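Local coordinates for protein catalase (Corynebacterium glutamicum, PDB 4B7H) that catalyses the breakdown of hydrogen peroxide to water and oxygen at a haem iron, here with the inhibitor nitric oxide and NADPH bound, at residues K72-F77 / Y254-L259; T90-F95 / P335-S340; H205-G210 / Q234-F239. One frame throughout, in Å; residues are numbered along the deposited sequence.

Interaction 1: K72-F77 / Y254-L259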
loop_
_atom_site.group_PDB
_atom_site.type_symbol
_atom_site.label_atom_id
_atom_site.label_comp_id
_atom_site.label_asym_id
_atom_site.label_seq_id
_atom_site.Cartn_x
_atom_site.Cartn_y
_atom_site.Cartn_z
ATOM N N LYS A 72 -19.914 -4.348 -6.707
ATOM C CA LYS A 72 -20.368 -4.627 -8.076
ATOM C C LYS A 72 -21.219 -3.484 -8.612
ATOM O O LYS A 72 -22.359 -3.300 -8.186
ATOM C CB LYS A 72 -21.199 -5.916 -8.130
ATOM C CG LYS A 72 -21.663 -6.279 -9.552
ATOM C CD LYS A 72 -20.502 -6.882 -10.356
ATOM C CE LYS A 72 -20.781 -7.022 -11.865
ATOM N NZ LYS A 72 -22.021 -7.810 -12.153
ATOM N N GLY A 73 -20.686 -2.715 -9.548
ATOM C CA GLY A 73 -21.436 -1.599 -10.085
ATOM C C GLY A 73 -20.941 -1.139 -11.435
ATOM O O GLY A 73 -20.008 -1.717 -12.001
ATOM N N HIS A 74 -21.563 -0.078 -11.941
ATOM C CA HIS A 74 -21.317 0.394 -13.296
ATOM C C HIS A 74 -21.913 1.777 -13.377
ATOM O O HIS A 74 -22.704 2.172 -12.513
ATOM C CB HIS A 74 -22.009 -0.520 -14.307
ATOM C CG HIS A 74 -23.449 -0.756 -13.990
ATOM N ND1 HIS A 74 -23.861 -1.737 -13.112
ATOM C CD2 HIS A 74 -24.570 -0.108 -14.386
ATOM C CE1 HIS A 74 -25.177 -1.700 -13.001
ATOM N NE2 HIS A 74 -25.631 -0.710 -13.750
ATOM N N GLY A 75 -21.559 2.535 -14.403
ATOM C CA GLY A 75 -22.043 3.895 -14.429
ATOM C C GLY A 75 -21.978 4.597 -15.761
ATOM O O GLY A 75 -21.751 3.983 -16.806
ATOM N N ALA A 76 -22.179 5.906 -15.710
ATOM C CA ALA A 76 -22.297 6.719 -16.907
ATOM C C ALA A 76 -22.175 8.175 -16.531
ATOM O O ALA A 76 -22.034 8.519 -15.357
ATOM C CB ALA A 76 -23.634 6.464 -17.589
ATOM N N PHE A 77 -22.235 9.031 -17.540
ATOM C CA PHE A 77 -22.100 10.461 -17.342
ATOM C C PHE A 77 -23.249 11.147 -18.050
ATOM O O PHE A 77 -23.907 10.552 -18.903
ATOM C CB PHE A 77 -20.737 10.945 -17.860
ATOM C CG PHE A 77 -19.581 10.370 -17.100
ATOM C CD1 PHE A 77 -19.108 9.098 -17.391
ATOM C CD2 PHE A 77 -18.984 11.090 -16.073
ATOM C CE1 PHE A 77 -18.044 8.556 -16.674
ATOM C CE2 PHE A 77 -17.929 10.559 -15.348
ATOM C CZ PHE A 77 -17.453 9.284 -15.652
ATOM N N TYR A 254 -26.137 -8.221 -16.374
ATOM C CA TYR A 254 -27.342 -7.814 -17.082
ATOM C C TYR A 254 -27.586 -6.311 -17.048
ATOM O O TYR A 254 -27.918 -5.701 -18.069
ATOM C CB TYR A 254 -28.544 -8.551 -16.494
ATOM C CG TYR A 254 -29.838 -8.302 -17.230
ATOM C CD1 TYR A 254 -30.165 -9.027 -18.374
ATOM C CD2 TYR A 254 -30.749 -7.358 -16.768
ATOM C CE1 TYR A 254 -31.356 -8.810 -19.044
ATOM C CE2 TYR A 254 -31.949 -7.128 -17.439
ATOM C CZ TYR A 254 -32.244 -7.860 -18.572
ATOM O OH TYR A 254 -33.427 -7.641 -19.234
ATOM N N GLN A 255 -27.419 -5.707 -15.875
ATOM C CA GLN A 255 -27.736 -4.294 -15.720
ATOM C C GLN A 255 -26.616 -3.405 -16.243
ATOM O O GLN A 255 -26.880 -2.347 -16.832
ATOM C CB GLN A 255 -28.080 -3.973 -14.265
ATOM C CG GLN A 255 -29.262 -4.777 -13.739
ATOM C CD GLN A 255 -29.672 -4.348 -12.351
ATOM O OE1 GLN A 255 -28.858 -3.875 -11.564
ATOM N NE2 GLN A 255 -30.949 -4.513 -12.044
ATOM N N ARG A 256 -25.373 -3.827 -16.022
ATOM C CA ARG A 256 -24.219 -3.153 -16.611
ATOM C C ARG A 256 -24.375 -3.097 -18.133
ATOM O O ARG A 256 -24.222 -2.041 -18.752
ATOM C CB ARG A 256 -22.933 -3.894 -16.223
ATOM C CG ARG A 256 -21.662 -3.285 -16.791
ATOM C CD ARG A 256 -20.411 -4.038 -16.334
ATOM N NE ARG A 256 -20.236 -3.992 -14.883
ATOM C CZ ARG A 256 -19.127 -4.363 -14.242
ATOM N NH1 ARG A 256 -18.083 -4.817 -14.926
ATOM N NH2 ARG A 256 -19.065 -4.266 -12.916
ATOM N N GLU A 257 -24.690 -4.240 -18.729
ATOM C CA GLU A 257 -24.821 -4.321 -20.175
ATOM C C GLU A 257 -26.020 -3.512 -20.660
ATOM O O GLU A 257 -25.944 -2.841 -21.692
ATOM C CB GLU A 257 -24.926 -5.784 -20.611
ATOM C CG GLU A 257 -24.942 -5.978 -22.120
ATOM C CD GLU A 257 -24.424 -7.340 -22.549
ATOM O OE1 GLU A 257 -24.249 -8.229 -21.684
ATOM O OE2 GLU A 257 -24.180 -7.520 -23.757
ATOM N N ASP A 258 -27.125 -3.573 -19.921
ATOM C CA ASP A 258 -28.306 -2.806 -20.309
ATOM C C ASP A 258 -28.030 -1.307 -20.379
ATOM O O ASP A 258 -28.454 -0.636 -21.327
ATOM C CB ASP A 258 -29.460 -3.063 -19.345
ATOM C CG ASP A 258 -30.600 -2.086 -19.540
ATOM O OD1 ASP A 258 -31.486 -2.364 -20.382
ATOM O OD2 ASP A 258 -30.605 -1.030 -18.866
ATOM N N LEU A 259 -27.336 -0.775 -19.377
ATOM C CA LEU A 259 -27.093 0.666 -19.352
ATOM C C LEU A 259 -26.135 1.079 -20.479
ATOM O O LEU A 259 -26.373 2.093 -21.157
ATOM C CB LEU A 259 -26.588 1.133 -17.976
ATOM C CG LEU A 259 -26.320 2.639 -17.863
ATOM C CD1 LEU A 259 -27.609 3.443 -18.031
ATOM C CD2 LEU A 259 -25.648 2.972 -16.545
HETATM O O HOH W 1 -22.302 -4.083 -12.787
#

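Interaction 2: T90-F95 / P335-S340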
loop_
_atom_site.group_PDB
_atom_site.type_symbol
_atom_site.label_atom_id
_atom_site.label_comp_id
_atom_site.label_asym_id
_atom_site.label_seq_id
_atom_site.Cartn_x
_atom_site.Cartn_y
_atom_site.Cartn_z
ATOM N N THR A 90 -32.766 27.273 -1.505
ATOM C CA THR A 90 -31.331 26.988 -1.503
ATOM C C THR A 90 -30.549 27.927 -2.404
ATOM O O THR A 90 -31.031 28.338 -3.464
ATOM C CB THR A 90 -31.020 25.525 -1.914
ATOM O OG1 THR A 90 -29.603 25.298 -1.851
ATOM C CG2 THR A 90 -31.515 25.248 -3.330
ATOM N N LYS A 91 -29.341 28.262 -1.962
ATOM C CA LYS A 91 -28.427 29.065 -2.752
ATOM C C LYS A 91 -27.423 28.193 -3.493
ATOM O O LYS A 91 -26.528 28.719 -4.159
ATOM C CB LYS A 91 -27.669 30.049 -1.858
ATOM C CG LYS A 91 -26.697 29.379 -0.886
ATOM C CD LYS A 91 -25.869 30.394 -0.106
ATOM C CE LYS A 91 -24.896 29.712 0.848
ATOM N NZ LYS A 91 -24.122 30.713 1.629
ATOM N N ALA A 92 -27.556 26.871 -3.380
ATOM C CA ALA A 92 -26.585 25.976 -4.016
ATOM C C ALA A 92 -26.524 26.278 -5.517
ATOM O O ALA A 92 -27.553 26.312 -6.194
ATOM C CB ALA A 92 -26.948 24.511 -3.765
ATOM N N ASP A 93 -25.320 26.516 -6.028
ATOM C CA ASP A 93 -25.168 27.002 -7.392
ATOM C C ASP A 93 -25.830 26.107 -8.438
ATOM O O ASP A 93 -26.537 26.601 -9.320
ATOM C CB ASP A 93 -23.698 27.236 -7.733
ATOM C CG ASP A 93 -23.529 28.073 -8.979
ATOM O OD1 ASP A 93 -23.698 29.314 -8.888
ATOM O OD2 ASP A 93 -23.236 27.490 -10.050
ATOM N N LEU A 94 -25.638 24.794 -8.327
ATOM C CA LEU A 94 -26.154 23.876 -9.343
ATOM C C LEU A 94 -27.686 23.864 -9.413
ATOM O O LEU A 94 -28.253 23.412 -10.412
ATOM C CB LEU A 94 -25.646 22.445 -9.123
ATOM C CG LEU A 94 -26.422 21.578 -8.120
ATOM C CD1 LEU A 94 -25.987 20.123 -8.251
ATOM C CD2 LEU A 94 -26.233 22.060 -6.681
ATOM N N PHE A 95 -28.353 24.340 -8.359
ATOM C CA PHE A 95 -29.817 24.283 -8.290
ATOM C C PHE A 95 -30.491 25.598 -8.680
ATOM O O PHE A 95 -31.716 25.700 -8.633
ATOM C CB PHE A 95 -30.285 23.861 -6.887
ATOM C CG PHE A 95 -30.013 22.416 -6.551
ATOM C CD1 PHE A 95 -30.124 21.419 -7.516
ATOM C CD2 PHE A 95 -29.669 22.056 -5.255
ATOM C CE1 PHE A 95 -29.874 20.086 -7.189
ATOM C CE2 PHE A 95 -29.420 20.731 -4.918
ATOM C CZ PHE A 95 -29.527 19.745 -5.884
ATOM N N PRO A 335 -21.799 24.850 -0.845
ATOM C CA PRO A 335 -22.607 25.893 -0.200
ATOM C C PRO A 335 -24.081 25.799 -0.581
ATOM O O PRO A 335 -24.398 25.531 -1.741
ATOM C CB PRO A 335 -21.998 27.191 -0.752
ATOM C CG PRO A 335 -20.569 26.838 -1.015
ATOM C CD PRO A 335 -20.595 25.405 -1.489
ATOM N N GLY A 336 -24.963 26.008 0.392
ATOM C CA GLY A 336 -26.392 25.865 0.170
ATOM C C GLY A 336 -26.947 24.491 0.521
ATOM O O GLY A 336 -28.165 24.292 0.493
ATOM N N VAL A 337 -26.066 23.545 0.845
ATOM C CA VAL A 337 -26.471 22.205 1.268
ATOM C C VAL A 337 -25.811 21.888 2.605
ATOM O O VAL A 337 -24.633 22.199 2.817
ATOM C CB VAL A 337 -26.040 21.126 0.255
ATOM C CG1 VAL A 337 -26.406 19.736 0.751
ATOM C CG2 VAL A 337 -26.676 21.384 -1.099
ATOM N N GLY A 338 -26.572 21.290 3.514
ATOM C CA GLY A 338 -26.041 20.877 4.797
ATOM C C GLY A 338 -26.496 19.482 5.178
ATOM O O GLY A 338 -27.256 18.834 4.442
ATOM N N LEU A 339 -26.029 19.036 6.341
ATOM C CA LEU A 339 -26.345 17.717 6.871
ATOM C C LEU A 339 -27.552 17.803 7.825
ATOM O O LEU A 339 -28.373 18.723 7.715
ATOM C CB LEU A 339 -25.112 17.137 7.581
ATOM C CG LEU A 339 -23.818 17.230 6.764
ATOM C CD1 LEU A 339 -22.596 16.783 7.566
ATOM C CD2 LEU A 339 -23.948 16.425 5.470
ATOM N N SER A 340 -27.650 16.856 8.754
ATOM C CA SER A 340 -28.748 16.793 9.724
ATOM C C SER A 340 -28.285 15.870 10.844
ATOM O O SER A 340 -27.259 15.202 10.693
ATOM C CB SER A 340 -30.013 16.227 9.068
ATOM O OG SER A 340 -29.900 14.825 8.868
HETATM O O HOH W 2 -23.116 25.718 -4.226
#

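Interaction 3: H205-G210 / Q234-F239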
loop_
_atom_site.group_PDB
_atom_site.type_symbol
_atom_site.label_atom_id
_atom_site.label_comp_id
_atom_site.label_asym_id
_atom_site.label_seq_id
_atom_site.Cartn_x
_atom_site.Cartn_y
_atom_site.Cartn_z
ATOM N N HIS A 205 -34.789 1.466 -14.644
ATOM C CA HIS A 205 -36.167 1.231 -14.230
ATOM C C HIS A 205 -36.330 1.165 -12.713
ATOM O O HIS A 205 -36.970 0.251 -12.176
ATOM C CB HIS A 205 -36.684 -0.049 -14.887
ATOM C CG HIS A 205 -36.809 0.052 -16.377
ATOM N ND1 HIS A 205 -35.778 -0.254 -17.240
ATOM C CD2 HIS A 205 -37.842 0.455 -17.156
ATOM C CE1 HIS A 205 -36.175 -0.064 -18.486
ATOM N NE2 HIS A 205 -37.423 0.371 -18.463
ATOM N N GLN A 206 -35.741 2.145 -12.034
ATOM C CA GLN A 206 -35.861 2.281 -10.587
ATOM C C GLN A 206 -35.740 3.756 -10.255
ATOM O O GLN A 206 -35.077 4.512 -10.979
ATOM C CB GLN A 206 -34.748 1.503 -9.870
ATOM C CG GLN A 206 -33.368 2.109 -10.105
ATOM C CD GLN A 206 -32.230 1.249 -9.619
ATOM O OE1 GLN A 206 -32.421 0.281 -8.870
ATOM N NE2 GLN A 206 -31.024 1.593 -10.056
ATOM N N ASP A 207 -36.397 4.178 -9.180
ATOM C CA ASP A 207 -36.168 5.507 -8.633
ATOM C C ASP A 207 -34.840 5.539 -7.888
ATOM O O ASP A 207 -34.294 4.493 -7.510
ATOM C CB ASP A 207 -37.240 5.879 -7.609
ATOM C CG ASP A 207 -38.594 6.186 -8.224
ATOM O OD1 ASP A 207 -38.673 6.536 -9.425
ATOM O OD2 ASP A 207 -39.583 6.112 -7.458
ATOM N N GLY A 208 -34.358 6.751 -7.629
ATOM C CA GLY A 208 -33.272 6.952 -6.689
ATOM C C GLY A 208 -33.738 7.875 -5.582
ATOM O O GLY A 208 -34.713 8.617 -5.747
ATOM N N PHE A 209 -33.044 7.838 -4.449
ATOM C CA PHE A 209 -33.389 8.677 -3.300
ATOM C C PHE A 209 -32.124 9.064 -2.565
ATOM O O PHE A 209 -31.184 8.271 -2.515
ATOM C CB PHE A 209 -34.264 7.914 -2.303
ATOM C CG PHE A 209 -35.512 7.325 -2.899
ATOM C CD1 PHE A 209 -35.478 6.071 -3.490
ATOM C CD2 PHE A 209 -36.726 8.003 -2.845
ATOM C CE1 PHE A 209 -36.621 5.498 -4.034
ATOM C CE2 PHE A 209 -37.880 7.439 -3.382
ATOM C CZ PHE A 209 -37.827 6.187 -3.985
ATOM N N GLY A 210 -32.090 10.253 -1.969
ATOM C CA GLY A 210 -31.005 10.589 -1.064
ATOM C C GLY A 210 -31.142 9.839 0.251
ATOM O O GLY A 210 -30.170 9.676 0.996
ATOM N N GLN A 234 -38.477 6.125 -16.982
ATOM C CA GLN A 234 -38.623 4.809 -17.598
ATOM C C GLN A 234 -39.632 3.950 -16.830
ATOM O O GLN A 234 -40.202 3.000 -17.384
ATOM C CB GLN A 234 -37.262 4.108 -17.673
ATOM C CG GLN A 234 -36.257 4.801 -18.602
ATOM C CD GLN A 234 -35.749 6.145 -18.085
ATOM O OE1 GLN A 234 -35.871 7.167 -18.767
ATOM N NE2 GLN A 234 -35.169 6.148 -16.885
ATOM N N GLY A 235 -39.848 4.302 -15.563
ATOM C CA GLY A 235 -40.791 3.616 -14.692
ATOM C C GLY A 235 -40.159 2.455 -13.945
ATOM O O GLY A 235 -39.243 1.813 -14.468
ATOM N N TRP A 236 -40.639 2.178 -12.732
ATOM C CA TRP A 236 -40.253 0.962 -12.018
ATOM C C TRP A 236 -40.649 -0.246 -12.860
ATOM O O TRP A 236 -41.767 -0.319 -13.378
ATOM C CB TRP A 236 -40.944 0.868 -10.655
ATOM C CG TRP A 236 -40.257 1.619 -9.538
ATOM C CD1 TRP A 236 -40.606 2.838 -9.039
ATOM C CD2 TRP A 236 -39.125 1.176 -8.763
ATOM N NE1 TRP A 236 -39.752 3.190 -8.017
ATOM C CE2 TRP A 236 -38.838 2.188 -7.826
ATOM C CE3 TRP A 236 -38.332 0.024 -8.774
ATOM C CZ2 TRP A 236 -37.793 2.084 -6.902
ATOM C CZ3 TRP A 236 -37.293 -0.081 -7.850
ATOM C CH2 TRP A 236 -37.027 0.949 -6.938
ATOM N N ASP A 237 -39.730 -1.193 -12.997
ATOM C CA ASP A 237 -40.005 -2.439 -13.699
ATOM C C ASP A 237 -39.200 -3.519 -12.987
ATOM O O ASP A 237 -37.977 -3.403 -12.883
ATOM C CB ASP A 237 -39.582 -2.314 -15.166
ATOM C CG ASP A 237 -40.089 -3.451 -16.025
ATOM O OD1 ASP A 237 -40.905 -4.262 -15.535
ATOM O OD2 ASP A 237 -39.675 -3.525 -17.202
ATOM N N CYS A 238 -39.873 -4.549 -12.473
ATOM C CA CYS A 238 -39.219 -5.516 -11.591
ATOM C C CYS A 238 -39.366 -6.951 -12.062
ATOM O O CYS A 238 -40.428 -7.341 -12.557
ATOM C CB CYS A 238 -39.779 -5.406 -10.162
ATOM S SG CYS A 238 -39.672 -3.766 -9.425
ATOM N N PHE A 239 -38.299 -7.733 -11.881
ATOM C CA PHE A 239 -38.350 -9.184 -12.032
ATOM C C PHE A 239 -39.093 -9.765 -10.845
ATOM O O PHE A 239 -39.163 -9.143 -9.783
ATOM C CB PHE A 239 -36.939 -9.775 -12.009
ATOM C CG PHE A 239 -36.142 -9.511 -13.250
ATOM C CD1 PHE A 239 -36.647 -9.825 -14.506
ATOM C CD2 PHE A 239 -34.864 -8.971 -13.155
ATOM C CE1 PHE A 239 -35.896 -9.576 -15.651
ATOM C CE2 PHE A 239 -34.111 -8.721 -14.292
ATOM C CZ PHE A 239 -34.625 -9.028 -15.539
#

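Interaction 1: K72-F77 / Y254-L259
His-74, on the first strand of the antiparallel beta-barrel that forms the catalase core, lays its imidazole flat against the backbone of helix 254-264. The segments 73-77 and 254-259 run nearly parallel, 11° apart, with 8.3 Å between their axes, a spacing in which the ring sits. Arg-256 CA stands over the centre of the imidazole, 3.7 Å from its centroid, in a CH-pi contact, and the carbonyl carbon of Gln-255 covers the same face nearer the rim. At the ring edge Leu-259 CD2 lies in plane, 3.9 Å from His-74 CD2. A first torsion of 51° places the imidazole between its own backbone N and carbonyl carbon, and CB is left to pack against Arg-256 CG. His-74 NE2 is hydrogen-bonded to Ser-203 OG.

Around this tight centre the contact thins out. Toward Ala-76 it shrinks to a methyl touch, Ala-76 CB lying 4.2 Å from Leu-259 CD2, whereas toward Lys-72 it becomes polar and hydrated. There the Arg-256 chain runs extended to CD and then bends at chi3 (-62°), turning the guanidinium toward the carbonyl of Gly-73. Arg-256 NH2 makes a weak hydrogen bond to Gly-73 O, while NH1 is held by Gly-169 O of the second subunit, so this arginine also reaches the subunit interface. Lys-72 CE rests over one guanidinium face, 3.4 Å from Arg-256 NH2; its NZ is engaged by Ser-116 O and the carboxylates of Asp-118 and Asp-253, which probably offset the like charges. A water bridges arginine and histidine at this end, accepting a hydrogen bond from Arg-256 NE at 2.9 Å and hydrogen-bonded to His-74 ND1 at 2.8 Å.

Interaction 2: T90-F95 / P335-S340
Gly-336 and Lys-91, the residues that give up most surface here together with Pro-335, meet where the aliphatic chain of the lysine passes over the glycine backbone. Lys-91 CG lies 3.7 Å from Gly-336 CA, and the extended chain then runs on so that CE comes 4.2 Å from Pro-335 CB, crossing the proline at about a right angle. Gly-336, at a positive phi (94°), brings its CA to 3.9 Å from Ala-92 N. Polar bonds flank this packing. Thr-90 OG1 donates to Gly-336 O at 2.9 Å, approaching from above the carbonyl plane, and accepts from Ala-92 N at 3.0 Å in an ST turn; its first torsion, near 180°, aims the hydroxyl at both. Pro-335 O receives a CA-H...O contact from Ala-92 CA, 3.2 Å away, and a water donates to Pro-335 O and accepts from Asp-93 N. The contact joins the excursion between strands 73-82 and 100-108 to the lead-in of strand 337-338. Backbone bonds from both Lys-91 and Gly-336 to Ile-217 tie it to the end of strand 214-217, and Val-337 packs on Tyr-137 of strand 135-142.

Interaction 3: H205-G210 / Q234-F239
Trp-236 spreads one face of its indole beneath the backbone of Gln-206 and Asp-207. Gln-206 CA sits 3.7 Å from the centroid of the six-membered ring, 8° off its normal, in a CH-pi contact, and Asp-207 N lies over the same face nearer the rim. Although CB of the tryptophan points away from 205-210, a first torsion of -84° swings the indole back under that segment. Gln-206 CB adds to the cover, 3.6 Å from Trp-236 CZ3, while the rest of its chain leads away. Asp-207 hangs its carboxylate across the pyrrole side, planes 72° apart, and OD2 takes a weak hydrogen bond from Trp-236 NE1 at 3.0 Å. The same oxygen is in a salt bridge with Lys-231, and OD1 accepts from Thr-232 N, so both carboxylate oxygens are engaged and the rotation of the group is fixed.

His-205 packs against the residues on either side of the tryptophan. With CG anti to its carbonyl carbon, the ring extends over the chain at Gln-234, whose CB stands over one imidazole face 3.7 Å from His-205 CD2. Gly-235 O approaches the ring edge, 3.3 Å from His-205 CD2. His-205 ND1 is hydrogen-bonded to Thr-202 OG1. Asp-237 runs alongside the histidine, pointing the same way, CB against CB at 3.7 Å, and its backbone N donates to His-205 O at 3.2 Å. The Gln-234 amide is held by Ile-270 N and Arg-204 O.

The touching parts of the two segments run at about a right angle, beside the NADPH site of this catalase: the side chain of Trp-236 is about 5 Å from the bound NADPH and makes a cation-pi contact with Arg-197 of that pocket, while Gly-210 at the far end of 205-210 touches the haem.

In the fold
All three contacts reach the same antiparallel sheet, but at different depths. Interaction 1 is buried throughout and sets a helix on a strand; interactions 2 and 3 are only partly buried and involve loops. Interactions 1 and 3 are neighbours, their centres about 14 Å apart, and Tyr-254 CE2 touches Phe-239 CZ at 3.8 Å; interaction 3 is nested in sequence within both others. Interaction 2 stands apart, about 29 and 26 Å from interactions 1 and 3, centre to centre. Flat rings over backbone dominate interactions 1 and 3, whereas 90-95 and 335-340 rely on a glycine, a hydroxyl and a lysine chain. Other subunits reach the first two contacts but not the third, which lies near NADPH.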